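Local structure of EF0056 (Enterococcus faecalis, 6ORI) at residues D158-S162 against D163-Y167; K146-D149 against E150-K153. The protein is a surface protein of unassigned molecular function, its N-terminal region built of immunoglobulin-like beta domains and probably linked to biofilm formation. One frame throughout, in Å; residues are numbered along the deposited sequence. Where two conformers were deposited one is given.

Contact 1 (D158-S162 against D163-Y167); sequences DNLKS and DRLMY. With CA (calcium ion), chain B.
Asp163 N reaches back to Asn159 O over 2.9 Å with an N-H...O angle of 161°, closing the last turn of helix 157-162 just where Asp163 leaves helical geometry and the chain straightens toward strand 166-173. This is a helix C-terminus that also supplies two of the six protein oxygens round a calcium ion: the helix end offers Ser162 O to the metal at 2.4 Å, and Asp163 OD1 joins it on the same ion at 2.3 Å. With both oxygens on one cation, Ser162 O and Asp163 OD1 sit 3.1 Å apart, a closeness probably made tolerable by the charge of the ion they share. Gly372, Asp374, Leu400 and Asp402 of the same chain complete the coordination, so the ion fastens this corner of the N-terminal sheet domain to segments near the end of the model. Asp163 has CG beside its own backbone N (chi1 -81°), which, in the conformer given, sets OD1 alongside Ser162 O on the metal.

Away from the ion, Leu160 CD2 lies against the branched end of Leu165, at 3.8 Å from its CD1 and in touch with its CG as well. Arg164 bends twice along its chain, at chi2 and chi3, which curls the chain back toward the carbonyl of Leu160 while NH1 goes out to a salt bridge with Asp195. Its CD lies 4.0 Å from Leu160 O, which approaches the guanidinium obliquely.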
ATOM      1  N   ASP A 158      -6.800 -12.112 -20.807  1.00 10.85           N
ATOM      2  CA  ASP A 158      -7.834 -12.610 -19.925  1.00 12.33           C
ATOM      3  C   ASP A 158      -7.288 -12.796 -18.518  1.00 11.27           C
ATOM      4  O   ASP A 158      -7.949 -12.435 -17.540  1.00 15.21           O
ATOM      5  CB  ASP A 158      -8.435 -13.917 -20.485  1.00 11.26           C
ATOM      6  CG  ASP A 158      -7.404 -15.020 -20.718  1.00 15.32           C
ATOM      7  OD1 ASP A 158      -6.240 -14.768 -21.123  1.00 14.51           O
ATOM      8  OD2 ASP A 158      -7.784 -16.200 -20.566  1.00 19.75           O
ATOM      9  N   ASN A 159      -6.073 -13.313 -18.412  1.00 11.79           N
ATOM     10  CA  ASN A 159      -5.473 -13.603 -17.114  1.00  9.42           C
ATOM     11  C   ASN A 159      -5.030 -12.330 -16.400  1.00 10.87           C
ATOM     12  O   ASN A 159      -5.054 -12.267 -15.174  1.00 12.72           O
ATOM     13  CB  ASN A 159      -4.324 -14.590 -17.280  1.00 12.13           C
ATOM     14  CG  ASN A 159      -4.805 -15.939 -17.758  1.00 20.85           C
ATOM     15  OD1 ASN A 159      -5.730 -16.508 -17.172  1.00 22.66           O
ATOM     16  ND2 ASN A 159      -4.216 -16.445 -18.840  1.00 23.12           N
ATOM     17  N   LEU A 160      -4.647 -11.316 -17.161  1.00 12.64           N
ATOM     18  CA  LEU A 160      -4.276 -10.033 -16.581  1.00 11.27           C
ATOM     19  C   LEU A 160      -5.503  -9.327 -16.037  1.00 13.63           C
ATOM     20  O   LEU A 160      -5.396  -8.495 -15.136  1.00 16.46           O
ATOM     21  CB  LEU A 160      -3.609  -9.176 -17.643  1.00 10.76           C
ATOM     22  CG  LEU A 160      -2.220  -9.630 -18.094  1.00 13.92           C
ATOM     23  CD1 LEU A 160      -1.831  -8.928 -19.380  1.00 17.69           C
ATOM     24  CD2 LEU A 160      -1.194  -9.369 -16.985  1.00 16.34           C
ATOM     25  N   LYS A 161      -6.660  -9.631 -16.611  1.00 15.47           N
ATOM     26  CA  LYS A 161      -7.913  -9.072 -16.127  1.00 16.04           C
ATOM     27  C   LYS A 161      -8.319  -9.738 -14.813  1.00 13.28           C
ATOM     28  O   LYS A 161      -8.760  -9.071 -13.888  1.00 20.81           O
ATOM     29  CB  LYS A 161      -8.988  -9.259 -17.194  1.00 16.11           C
ATOM     30  CG  LYS A 161     -10.299  -8.536 -16.961  1.00 27.88           C
ATOM     31  CD  LYS A 161     -10.842  -7.957 -18.277  1.00 51.66           C
ATOM     32  CE  LYS A 161     -10.933  -8.994 -19.416  1.00 51.76           C
ATOM     33  NZ  LYS A 161     -10.836  -8.366 -20.766  1.00 52.01           N
ATOM     34  N   SER A 162      -8.143 -11.048 -14.728  1.00 12.70           N
ATOM     35  CA  SER A 162      -8.668 -11.784 -13.585  1.00 16.74           C
ATOM     36  C   SER A 162      -7.719 -11.838 -12.375  1.00 14.93           C
ATOM     37  O   SER A 162      -8.167 -11.987 -11.260  1.00 13.66           O
ATOM     38  CB  SER A 162      -9.072 -13.193 -14.002  1.00 21.89           C
ATOM     39  OG  SER A 162      -7.955 -13.961 -14.403  1.00 20.63           O
ATOM     40  N   ASP A 163      -6.406 -11.818 -12.614  0.73 10.90           N
ATOM     41  CA  ASP A 163      -5.402 -11.775 -11.540  0.73  8.98           C
ATOM     42  C   ASP A 163      -4.513 -10.548 -11.790  0.73  6.67           C
ATOM     43  O   ASP A 163      -3.735 -10.498 -12.759  0.73  6.42           O
ATOM     44  CB  ASP A 163      -4.500 -13.019 -11.544  0.73  9.53           C
ATOM     45  CG  ASP A 163      -5.116 -14.238 -10.872  0.73  9.67           C
ATOM     46  OD1 ASP A 163      -6.139 -14.135 -10.189  0.73  9.64           O
ATOM     47  OD2 ASP A 163      -4.509 -15.329 -10.994  0.73 19.12           O
ATOM     48  N   ARG A 164      -4.600  -9.548 -10.932  1.00  6.83           N
ATOM     49  CA  ARG A 164      -3.741  -8.379 -11.078  1.00  6.38           C
ATOM     50  C   ARG A 164      -2.279  -8.745 -10.792  1.00  5.96           C
ATOM     51  O   ARG A 164      -2.004  -9.678 -10.054  1.00  6.89           O
ATOM     52  CB  ARG A 164      -4.198  -7.255 -10.146  1.00 10.68           C
ATOM     53  CG  ARG A 164      -5.663  -6.829 -10.328  1.00  9.85           C
ATOM     54  CD  ARG A 164      -5.971  -6.447 -11.760  1.00 12.37           C
ATOM     55  NE  ARG A 164      -5.040  -5.471 -12.321  1.00 19.29           N
ATOM     56  CZ  ARG A 164      -5.336  -4.218 -12.683  1.00 16.20           C
ATOM     57  NH1 ARG A 164      -4.370  -3.445 -13.195  1.00 16.26           N
ATOM     58  NH2 ARG A 164      -6.573  -3.729 -12.532  1.00 15.10           N
ATOM     59  N   LEU A 165      -1.368  -7.991 -11.389  1.00  5.68           N
ATOM     60  CA  LEU A 165       0.073  -8.206 -11.234  1.00  5.99           C
ATOM     61  C   LEU A 165       0.541  -7.580  -9.946  1.00  6.78           C
ATOM     62  O   LEU A 165       0.602  -6.362  -9.817  1.00  7.70           O
ATOM     63  CB  LEU A 165       0.856  -7.602 -12.393  1.00  8.15           C
ATOM     64  CG  LEU A 165       0.585  -8.204 -13.777  1.00  8.72           C
ATOM     65  CD1 LEU A 165       1.142  -7.262 -14.854  1.00 10.41           C
ATOM     66  CD2 LEU A 165       1.162  -9.602 -13.913  1.00  9.43           C
ATOM     67  N   MET A 166       0.872  -8.421  -8.989  1.00  5.04           N
ATOM     68  CA  MET A 166       1.203  -7.947  -7.672  1.00  5.01           C
ATOM     69  C   MET A 166       2.654  -7.583  -7.460  1.00  4.88           C
ATOM     70  O   MET A 166       3.560  -8.010  -8.199  1.00  4.49           O
ATOM     71  CB  MET A 166       0.782  -8.984  -6.645  1.00  9.28           C
ATOM     72  CG  MET A 166       1.624 -10.242  -6.608  1.00 10.14           C
ATOM     73  SD  MET A 166       3.173 -10.157  -5.666  1.00 13.51           S
ATOM     74  CE  MET A 166       2.524 -10.112  -4.016  1.00 13.81           C
ATOM     75  N   TYR A 167       2.867  -6.782  -6.424  1.00  5.68           N
ATOM     76  CA  TYR A 167       4.187  -6.598  -5.834  1.00  6.38           C
ATOM     77  C   TYR A 167       4.020  -6.526  -4.323  1.00  5.99           C
ATOM     78  O   TYR A 167       2.949  -6.168  -3.829  1.00  6.79           O
ATOM     79  CB  TYR A 167       4.874  -5.346  -6.357  1.00  6.46           C
ATOM     80  CG  TYR A 167       4.127  -4.053  -6.169  1.00  8.21           C
ATOM     81  CD1 TYR A 167       4.098  -3.398  -4.948  1.00 10.73           C
ATOM     82  CD2 TYR A 167       3.485  -3.461  -7.243  1.00  8.38           C
ATOM     83  CE1 TYR A 167       3.398  -2.191  -4.812  1.00  9.96           C
ATOM     84  CE2 TYR A 167       2.818  -2.266  -7.123  1.00 10.17           C
ATOM     85  CZ  TYR A 167       2.787  -1.637  -5.919  1.00 10.75           C
ATOM     86  OH  TYR A 167       2.104  -0.440  -5.841  1.00 15.88           O
TER
HETATM   87 CA    CA B 501      -8.285 -13.624  -9.561  0.83 10.47          CA

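Contact 2 (K146-D149 against E150-K153); sequences KNLD and EIFK
Asp149 and Glu150 run side by side in the same direction, their carboxylate planes 28° apart, with Asp149 OD1 and Glu150 OE2 4.5 Å from one another. A water lies between the two acids, donating to Glu150 OE2 at 2.6 Å and to Asp149 OD1 at 2.9 Å while accepting from Asn147 ND2; it probably eases the repulsion of the like charges. Asp149 places CG between its backbone N and carbonyl carbon (chi1 55°), which turns OD1 onto Glu150 N at 2.8 Å, a weak bond bent to 122°. Glu150 is extended beyond CG, and a second water bridges its OE2 to Asn147 N. All this decorates the first turn of helix 148-155, with Asn147 at the N-cap position: its carbonyl O accepts from Ile151 N, and Leu148 O takes Phe152 N at 2.7 Å. The buried flank is apolar. Leu148 CD2 meets Ile151 CD1 at 4.1 Å, the two side chains crossing at a slant, and the Ile151 CG1 branch, held beside its own backbone N, brings CD1 to 3.6 Å from Lys146 O. Tyr81 covers Lys146 and Ile151 from outside the helix, while Ile41 packs on Phe152.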
ATOM      1  N   LYS A 146      12.307  -9.531 -22.330  1.00  6.64           N
ATOM      2  CA  LYS A 146      11.467  -9.286 -23.504  1.00  6.62           C
ATOM      3  C   LYS A 146      10.713  -8.004 -23.268  1.00  7.33           C
ATOM      4  O   LYS A 146      10.561  -7.551 -22.131  1.00  6.80           O
ATOM      5  CB  LYS A 146      10.393 -10.382 -23.660  1.00 14.45           C
ATOM      6  CG  LYS A 146      10.885 -11.778 -23.858  1.00 19.62           C
ATOM      7  CD  LYS A 146       9.681 -12.742 -23.827  1.00 19.81           C
ATOM      8  CE  LYS A 146      10.106 -14.196 -23.934  1.00 34.56           C
ATOM      9  NZ  LYS A 146      10.692 -14.505 -25.265  1.00 54.75           N
ATOM     10  N   ASN A 147      10.171  -7.426 -24.323  1.00  6.87           N
ATOM     11  CA  ASN A 147       9.308  -6.287 -24.154  1.00  6.54           C
ATOM     12  C   ASN A 147       7.993  -6.653 -23.451  1.00  7.51           C
ATOM     13  O   ASN A 147       7.542  -7.799 -23.514  1.00  7.85           O
ATOM     14  CB  ASN A 147       9.010  -5.648 -25.499  1.00  7.27           C
ATOM     15  CG  ASN A 147      10.224  -4.959 -26.088  1.00  8.30           C
ATOM     16  OD1 ASN A 147      11.073  -4.440 -25.365  1.00  8.30           O
ATOM     17  ND2 ASN A 147      10.310  -4.939 -27.407  1.00 12.22           N
ATOM     18  N   LEU A 148       7.394  -5.670 -22.793  1.00  7.14           N
ATOM     19  CA  LEU A 148       6.251  -5.936 -21.949  1.00  6.59           C
ATOM     20  C   LEU A 148       5.023  -6.350 -22.749  1.00  8.54           C
ATOM     21  O   LEU A 148       4.237  -7.152 -22.250  1.00  7.43           O
ATOM     22  CB  LEU A 148       5.991  -4.730 -21.062  1.00  9.24           C
ATOM     23  CG  LEU A 148       7.014  -4.717 -19.918  1.00 10.03           C
ATOM     24  CD1 LEU A 148       7.220  -3.320 -19.371  1.00 12.28           C
ATOM     25  CD2 LEU A 148       6.586  -5.664 -18.807  1.00  9.64           C
ATOM     26  N   ASP A 149       4.873  -5.860 -23.981  1.00  7.33           N
ATOM     27  CA  ASP A 149       3.764  -6.305 -24.832  1.00  7.84           C
ATOM     28  C   ASP A 149       3.834  -7.807 -25.086  1.00  9.22           C
ATOM     29  O   ASP A 149       2.812  -8.498 -25.013  1.00  8.03           O
ATOM     30  CB  ASP A 149       3.644  -5.518 -26.151  1.00 10.11           C
ATOM     31  CG  ASP A 149       4.928  -5.490 -27.009  1.00 16.29           C
ATOM     32  OD1 ASP A 149       5.953  -6.140 -26.715  1.00 14.56           O
ATOM     33  OD2 ASP A 149       4.897  -4.777 -28.046  1.00 25.22           O
ATOM     34  N   GLU A 150       5.032  -8.328 -25.324  1.00  8.59           N
ATOM     35  CA  GLU A 150       5.226  -9.760 -25.539  1.00  8.48           C
ATOM     36  C   GLU A 150       4.957 -10.527 -24.253  1.00  7.02           C
ATOM     37  O   GLU A 150       4.359 -11.591 -24.274  1.00  8.27           O
ATOM     38  CB  GLU A 150       6.631 -10.061 -26.043  1.00  9.26           C
ATOM     39  CG  GLU A 150       6.924  -9.460 -27.396  1.00 16.15           C
ATOM     40  CD  GLU A 150       8.332  -9.778 -27.871  1.00 25.64           C
ATOM     41  OE1 GLU A 150       8.842 -10.884 -27.560  1.00 22.46           O
ATOM     42  OE2 GLU A 150       8.930  -8.911 -28.546  1.00 24.34           O
ATOM     43  N   ILE A 151       5.396  -9.991 -23.122  1.00  7.24           N
ATOM     44  CA  ILE A 151       5.114 -10.626 -21.842  1.00  6.44           C
ATOM     45  C   ILE A 151       3.612 -10.640 -21.554  1.00  7.00           C
ATOM     46  O   ILE A 151       3.060 -11.667 -21.131  1.00  6.33           O
ATOM     47  CB  ILE A 151       5.882  -9.917 -20.707  1.00  8.72           C
ATOM     48  CG1 ILE A 151       7.393 -10.097 -20.914  1.00  5.91           C
ATOM     49  CG2 ILE A 151       5.429 -10.431 -19.339  1.00  8.66           C
ATOM     50  CD1 ILE A 151       8.241  -9.214 -20.008  1.00 10.37           C
ATOM     51  N   PHE A 152       2.940  -9.514 -21.766  1.00  6.83           N
ATOM     52  CA  PHE A 152       1.496  -9.460 -21.520  1.00  6.36           C
ATOM     53  C   PHE A 152       0.746 -10.438 -22.416  1.00  7.20           C
ATOM     54  O   PHE A 152      -0.226 -11.068 -21.978  1.00  7.70           O
ATOM     55  CB  PHE A 152       0.965  -8.036 -21.703  1.00  7.46           C
ATOM     56  CG  PHE A 152       1.143  -7.149 -20.495  1.00  8.74           C
ATOM     57  CD1 PHE A 152       2.134  -7.384 -19.546  1.00 10.75           C
ATOM     58  CD2 PHE A 152       0.315  -6.054 -20.329  1.00  9.97           C
ATOM     59  CE1 PHE A 152       2.255  -6.542 -18.430  1.00 11.03           C
ATOM     60  CE2 PHE A 152       0.438  -5.226 -19.215  1.00 11.98           C
ATOM     61  CZ  PHE A 152       1.402  -5.472 -18.288  1.00 11.18           C
ATOM     62  N   LYS A 153       1.176 -10.560 -23.664  0.51  7.60           N
ATOM     63  CA  LYS A 153       0.546 -11.485 -24.596  0.51  7.67           C
ATOM     64  C   LYS A 153       0.681 -12.917 -24.103  0.51  8.33           C
ATOM     65  O   LYS A 153      -0.285 -13.688 -24.144  0.51  9.94           O
ATOM     66  CB  LYS A 153       1.187 -11.343 -25.974  0.51  9.39           C
ATOM     67  CG  LYS A 153       0.576 -12.226 -27.043  0.51 12.17           C
ATOM     68  CD  LYS A 153       1.350 -12.105 -28.353  0.51 16.02           C
ATOM     69  CE  LYS A 153       0.593 -12.703 -29.525  0.51 18.71           C
ATOM     70  NZ  LYS A 153      -0.543 -11.847 -29.977  0.51 15.54           N
TER
HETATM   71  O   HOH W   1       7.950  -6.552 -28.759  1.00 20.42           O
HETATM   72  O   HOH W   2      11.266  -8.317 -27.032  1.00 21.28           O

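Contact 2 comes first along the chain, at the start of helix 148-155 just after strand 135-144; contact 1 follows at the end of helix 157-162, where the chain enters strand 166-173. The two helices thus form the connection between two strands, not neighbours, of the branched N-terminal beta structure, and the contact centres lie about 14 Å apart on the same side of the chain's centre. Phe152 joins them directly: its CG packs 3.6 Å from Leu160 CD1, and its CE1 meets Leu165 CD1. Through this apolar joint the first helix backs onto the element that carries the calcium ion, which in turn ties the N-terminal domain to the C-terminal end of the modelled region.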